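OxyA protein (Actinoplanes teichomyceticus, PDB 5HH3) is a heme-containing cytochrome P450 monooxygenase that probably catalyses a phenolic coupling step cyclising the peptide precursor in glycopeptide antibiotic biosynthesis. Local coordinates at residues L76-T81 with K287-V292. Residues are numbered along the deposited sequence; the frame is centred on the assembly and turned at random.
Sequences LLYGGT and KTHPRV. With HEM (protoporphyrin IX containing Fe), chain G.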
ATOM      1  N   LEU B  76       4.960  10.527  10.382  1.00 43.00           N
ATOM      2  CA  LEU B  76       4.081  11.238   9.459  1.00 43.68           C
ATOM      3  C   LEU B  76       3.751  10.488   8.155  1.00 45.00           C
ATOM      4  O   LEU B  76       2.769  10.844   7.474  1.00 46.04           O
ATOM      5  CB  LEU B  76       4.647  12.627   9.130  1.00 41.82           C
ATOM      6  CG  LEU B  76       4.573  13.719  10.198  1.00 42.89           C
ATOM      7  CD1 LEU B  76       5.309  14.929   9.642  1.00 42.88           C
ATOM      8  CD2 LEU B  76       3.147  14.094  10.611  1.00 44.00           C
ATOM      9  N   LEU B  77       4.553   9.488   7.783  1.00 46.13           N
ATOM     10  CA  LEU B  77       4.266   8.732   6.560  1.00 48.99           C
ATOM     11  C   LEU B  77       3.106   7.794   6.809  1.00 51.59           C
ATOM     12  O   LEU B  77       2.043   7.917   6.193  1.00 54.67           O
ATOM     13  CB  LEU B  77       5.471   7.929   6.074  1.00 49.34           C
ATOM     14  CG  LEU B  77       5.198   7.267   4.712  1.00 50.90           C
ATOM     15  CD1 LEU B  77       6.285   7.663   3.739  1.00 50.92           C
ATOM     16  CD2 LEU B  77       5.039   5.747   4.801  1.00 50.87           C
ATOM     17  N   TYR B  78       3.300   6.888   7.751  1.00 53.90           N
ATOM     18  CA  TYR B  78       2.322   5.841   8.010  1.00 57.59           C
ATOM     19  C   TYR B  78       0.994   6.383   8.545  1.00 57.82           C
ATOM     20  O   TYR B  78      -0.036   5.728   8.382  1.00 57.07           O
ATOM     21  CB  TYR B  78       2.916   4.772   8.924  1.00 59.52           C
ATOM     22  CG  TYR B  78       3.942   3.894   8.218  1.00 61.04           C
ATOM     23  CD1 TYR B  78       3.547   2.942   7.257  1.00 62.32           C
ATOM     24  CD2 TYR B  78       5.313   4.020   8.494  1.00 63.11           C
ATOM     25  CE1 TYR B  78       4.487   2.142   6.609  1.00 63.01           C
ATOM     26  CE2 TYR B  78       6.258   3.218   7.860  1.00 61.86           C
ATOM     27  CZ  TYR B  78       5.848   2.285   6.920  1.00 62.26           C
ATOM     28  OH  TYR B  78       6.803   1.511   6.305  1.00 61.36           O
ATOM     29  N   GLY B  79       1.016   7.576   9.147  1.00 57.59           N
ATOM     30  CA  GLY B  79      -0.209   8.269   9.565  1.00 57.83           C
ATOM     31  C   GLY B  79      -1.097   8.774   8.423  1.00 59.65           C
ATOM     32  O   GLY B  79      -2.281   9.003   8.634  1.00 60.58           O
ATOM     33  N   GLY B  80      -0.533   8.949   7.223  1.00 61.47           N
ATOM     34  CA  GLY B  80      -1.305   9.291   6.012  1.00 64.58           C
ATOM     35  C   GLY B  80      -1.696   8.111   5.118  1.00 66.41           C
ATOM     36  O   GLY B  80      -2.171   8.326   3.995  1.00 66.84           O
ATOM     37  N   THR B  81      -1.500   6.882   5.619  1.00 67.32           N
ATOM     38  CA  THR B  81      -1.733   5.641   4.871  1.00 69.26           C
ATOM     39  C   THR B  81      -2.626   4.680   5.669  1.00 70.97           C
ATOM     40  O   THR B  81      -2.485   4.563   6.895  1.00 70.66           O
ATOM     41  CB  THR B  81      -0.401   4.895   4.603  1.00 68.11           C
ATOM     42  OG1 THR B  81       0.644   5.831   4.333  1.00 67.86           O
ATOM     43  CG2 THR B  81      -0.525   3.963   3.413  1.00 68.72           C
ATOM     44  N   LYS B 287      16.121  -2.056   2.814  1.00 26.53           N
ATOM     45  CA  LYS B 287      15.789  -0.625   2.882  1.00 28.74           C
ATOM     46  C   LYS B 287      15.152  -0.239   4.213  1.00 28.63           C
ATOM     47  O   LYS B 287      14.653  -1.093   4.926  1.00 27.28           O
ATOM     48  CB  LYS B 287      14.868  -0.236   1.730  1.00 30.14           C
ATOM     49  CG  LYS B 287      13.645  -1.103   1.622  1.00 32.42           C
ATOM     50  CD  LYS B 287      12.794  -0.687   0.454  1.00 34.28           C
ATOM     51  CE  LYS B 287      11.681  -1.689   0.248  1.00 37.02           C
ATOM     52  NZ  LYS B 287      10.704  -1.621   1.374  1.00 37.84           N
ATOM     53  N   THR B 288      15.215   1.051   4.537  1.00 28.16           N
ATOM     54  CA  THR B 288      14.622   1.586   5.758  1.00 28.07           C
ATOM     55  C   THR B 288      13.173   1.914   5.467  1.00 28.47           C
ATOM     56  O   THR B 288      12.771   2.001   4.300  1.00 28.27           O
ATOM     57  CB  THR B 288      15.316   2.904   6.190  1.00 27.93           C
ATOM     58  OG1 THR B 288      15.396   3.783   5.070  1.00 26.57           O
ATOM     59  CG2 THR B 288      16.699   2.655   6.719  1.00 29.16           C
ATOM     60  N   HIS B 289      12.390   2.132   6.518  1.00 28.69           N
ATOM     61  CA  HIS B 289      11.051   2.674   6.357  1.00 29.42           C
ATOM     62  C   HIS B 289      11.173   4.090   5.747  1.00 29.28           C
ATOM     63  O   HIS B 289      12.065   4.854   6.143  1.00 27.30           O
ATOM     64  CB  HIS B 289      10.325   2.790   7.704  1.00 30.66           C
ATOM     65  CG  HIS B 289      10.060   1.477   8.359  1.00 33.56           C
ATOM     66  ND1 HIS B 289       8.964   0.694   8.043  1.00 36.52           N
ATOM     67  CD2 HIS B 289      10.757   0.789   9.295  1.00 34.87           C
ATOM     68  CE1 HIS B 289       8.991  -0.411   8.772  1.00 35.71           C
ATOM     69  NE2 HIS B 289      10.065  -0.370   9.543  1.00 35.65           N
ATOM     70  N   PRO B 290      10.271   4.448   4.812  1.00 28.66           N
ATOM     71  CA  PRO B 290      10.325   5.795   4.288  1.00 30.11           C
ATOM     72  C   PRO B 290      10.077   6.883   5.331  1.00 30.15           C
ATOM     73  O   PRO B 290       9.228   6.718   6.217  1.00 29.20           O
ATOM     74  CB  PRO B 290       9.253   5.829   3.208  1.00 31.47           C
ATOM     75  CG  PRO B 290       8.617   4.490   3.181  1.00 31.57           C
ATOM     76  CD  PRO B 290       9.105   3.695   4.337  1.00 30.79           C
ATOM     77  N   ARG B 291      10.864   7.953   5.220  1.00 29.08           N
ATOM     78  CA  ARG B 291      10.801   9.102   6.086  1.00 30.02           C
ATOM     79  C   ARG B 291      10.147  10.269   5.319  1.00 30.26           C
ATOM     80  O   ARG B 291      10.398  10.421   4.127  1.00 28.28           O
ATOM     81  CB  ARG B 291      12.219   9.554   6.479  1.00 30.77           C
ATOM     82  CG  ARG B 291      13.182   8.527   7.088  1.00 30.85           C
ATOM     83  CD  ARG B 291      12.729   8.070   8.413  1.00 30.66           C
ATOM     84  NE  ARG B 291      13.765   7.454   9.264  1.00 29.55           N
ATOM     85  CZ  ARG B 291      13.963   6.143   9.440  1.00 27.60           C
ATOM     86  NH1 ARG B 291      13.286   5.255   8.723  1.00 27.49           N
ATOM     87  NH2 ARG B 291      14.889   5.725  10.308  1.00 26.64           N
ATOM     88  N   VAL B 292       9.353  11.105   6.004  1.00 29.78           N
ATOM     89  CA  VAL B 292       8.805  12.322   5.398  1.00 29.80           C
ATOM     90  C   VAL B 292       9.689  13.497   5.787  1.00 28.84           C
ATOM     91  O   VAL B 292      10.010  13.636   6.953  1.00 28.31           O
ATOM     92  CB  VAL B 292       7.373  12.640   5.882  1.00 32.84           C
ATOM     93  CG1 VAL B 292       6.798  13.832   5.120  1.00 33.07           C
ATOM     94  CG2 VAL B 292       6.470  11.439   5.706  1.00 33.67           C
TER
HETATM   95  CHA HEM G 401      15.303  -1.200  13.589  1.00 28.02           C
HETATM   96  CHB HEM G 401      14.791  -4.772  16.832  1.00 30.51           C
HETATM   97  CHC HEM G 401      17.392  -7.715  13.960  1.00 30.69           C
HETATM   98  CHD HEM G 401      17.947  -4.120  10.796  1.00 28.31           C
HETATM   99  C1A HEM G 401      14.923  -1.931  14.690  1.00 30.41           C
HETATM  100  C2A HEM G 401      14.042  -1.452  15.700  1.00 30.00           C
HETATM  101  C3A HEM G 401      13.908  -2.449  16.617  1.00 30.86           C
HETATM  102  C4A HEM G 401      14.695  -3.552  16.179  1.00 31.46           C
HETATM  103  CMA HEM G 401      13.058  -2.414  17.862  1.00 31.68           C
HETATM  104  CAA HEM G 401      13.399  -0.080  15.743  1.00 28.43           C
HETATM  105  CBA HEM G 401      14.345   0.884  16.458  1.00 27.63           C
HETATM  106  CGA HEM G 401      13.837   2.313  16.546  1.00 28.21           C
HETATM  107  O1A HEM G 401      12.983   2.773  15.748  1.00 26.09           O
HETATM  108  O2A HEM G 401      14.296   3.076  17.437  1.00 27.86           O
HETATM  109  C1B HEM G 401      15.450  -5.912  16.331  1.00 31.57           C
HETATM  110  C2B HEM G 401      15.493  -7.184  16.997  1.00 32.86           C
HETATM  111  C3B HEM G 401      16.226  -8.031  16.195  1.00 33.45           C
HETATM  112  C4B HEM G 401      16.626  -7.215  15.016  1.00 31.80           C
HETATM  113  CMB HEM G 401      14.861  -7.531  18.329  1.00 32.75           C
HETATM  114  CAB HEM G 401      16.638  -9.446  16.380  1.00 35.33           C
HETATM  115  CBB HEM G 401      16.485 -10.196  17.476  1.00 39.36           C
HETATM  116  C1C HEM G 401      17.776  -7.020  12.820  1.00 30.37           C
HETATM  117  C2C HEM G 401      18.539  -7.545  11.756  1.00 29.88           C
HETATM  118  C3C HEM G 401      18.696  -6.505  10.830  1.00 31.49           C
HETATM  119  C4C HEM G 401      18.022  -5.358  11.376  1.00 30.10           C
HETATM  120  CMC HEM G 401      19.060  -8.967  11.644  1.00 30.30           C
HETATM  121  CAC HEM G 401      19.419  -6.482   9.532  1.00 33.21           C
HETATM  122  CBC HEM G 401      20.139  -7.469   9.004  1.00 38.31           C
HETATM  123  C1D HEM G 401      17.243  -3.051  11.347  1.00 28.56           C
HETATM  124  C2D HEM G 401      17.161  -1.761  10.628  1.00 29.49           C
HETATM  125  C3D HEM G 401      16.427  -0.944  11.397  1.00 28.43           C
HETATM  126  C4D HEM G 401      16.067  -1.753  12.581  1.00 27.50           C
HETATM  127  CMD HEM G 401      17.743  -1.364   9.290  1.00 28.15           C
HETATM  128  CAD HEM G 401      16.073   0.499  11.064  1.00 26.89           C
HETATM  129  CBD HEM G 401      14.836   0.664  10.168  1.00 26.24           C
HETATM  130  CGD HEM G 401      14.561   2.149   9.881  1.00 26.34           C
HETATM  131  O1D HEM G 401      13.583   2.526   9.210  1.00 25.33           O
HETATM  132  O2D HEM G 401      15.291   3.065  10.284  1.00 25.65           O
HETATM  133  NA  HEM G 401      15.328  -3.213  15.003  1.00 30.75           N
HETATM  134  NB  HEM G 401      16.152  -5.984  15.196  1.00 31.09           N
HETATM  135  NC  HEM G 401      17.513  -5.699  12.595  1.00 29.88           N
HETATM  136  ND  HEM G 401      16.602  -2.991  12.531  1.00 28.17           N
HETATM  137 FE   HEM G 401      16.394  -4.417  13.813  1.00 28.35          FE
HETATM  138  O   HOH W   1      14.533  -4.891  12.954  1.00 34.09           O
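Leu77 and Val292 bring the two backbones closest, their CA atoms 5.9 Å apart, where the short, weakly bonded helix around 76-78 lies against an extended run entering strand 291-293; beyond it, a type I turn from Tyr78 to Thr81 leads the first segment off. At this apolar end Val292 pushes its CG2 branch against the helix backbone, 3.4 Å from Leu77 N, and also meets the CB atoms of Leu76 and Leu77. With CG anti to the backbone N (chi1 -174°), Leu77 sends CD1 down onto the proline ring, 3.5 Å from Pro290 CB, while its other methyl, CD2, sits over the centre of the neighbouring Tyr78 ring. One face of the tyrosine is thus covered from within its own segment. The phenol reaches across at about a right angle to His289, and Tyr78 OH meets His289 ND1 at 2.9 Å in a nearly straight hydrogen bond (171°), in the plane of the imidazole. Pro290 CD rests beside the same hydroxyl.

Beyond the Tyr78-His289 bond the second segment grips a heme propionate. Arg291 lays its guanidinium edge to the carboxylate, NH1 to HEM O1D at 2.8 Å and NH2 to HEM O2D at 2.7 Å; O1D takes a further bond from His289 N, at 3.0 Å. NH1 also gives a bent bond to His289 O, two residues back, which helps hold the guanidinium in place. Leu76 and Val292 pack on Thr186 of the second subunit. Strand 291-293 runs between 72-73 and 309-312 in the mixed sheet of the cytochrome P450 fold, and 287-292 supplies part of the heme pocket through Thr288, His289 and Arg291, with Tyr78 a second-shell partner holding the imidazole of His289, whose backbone N binds the propionate.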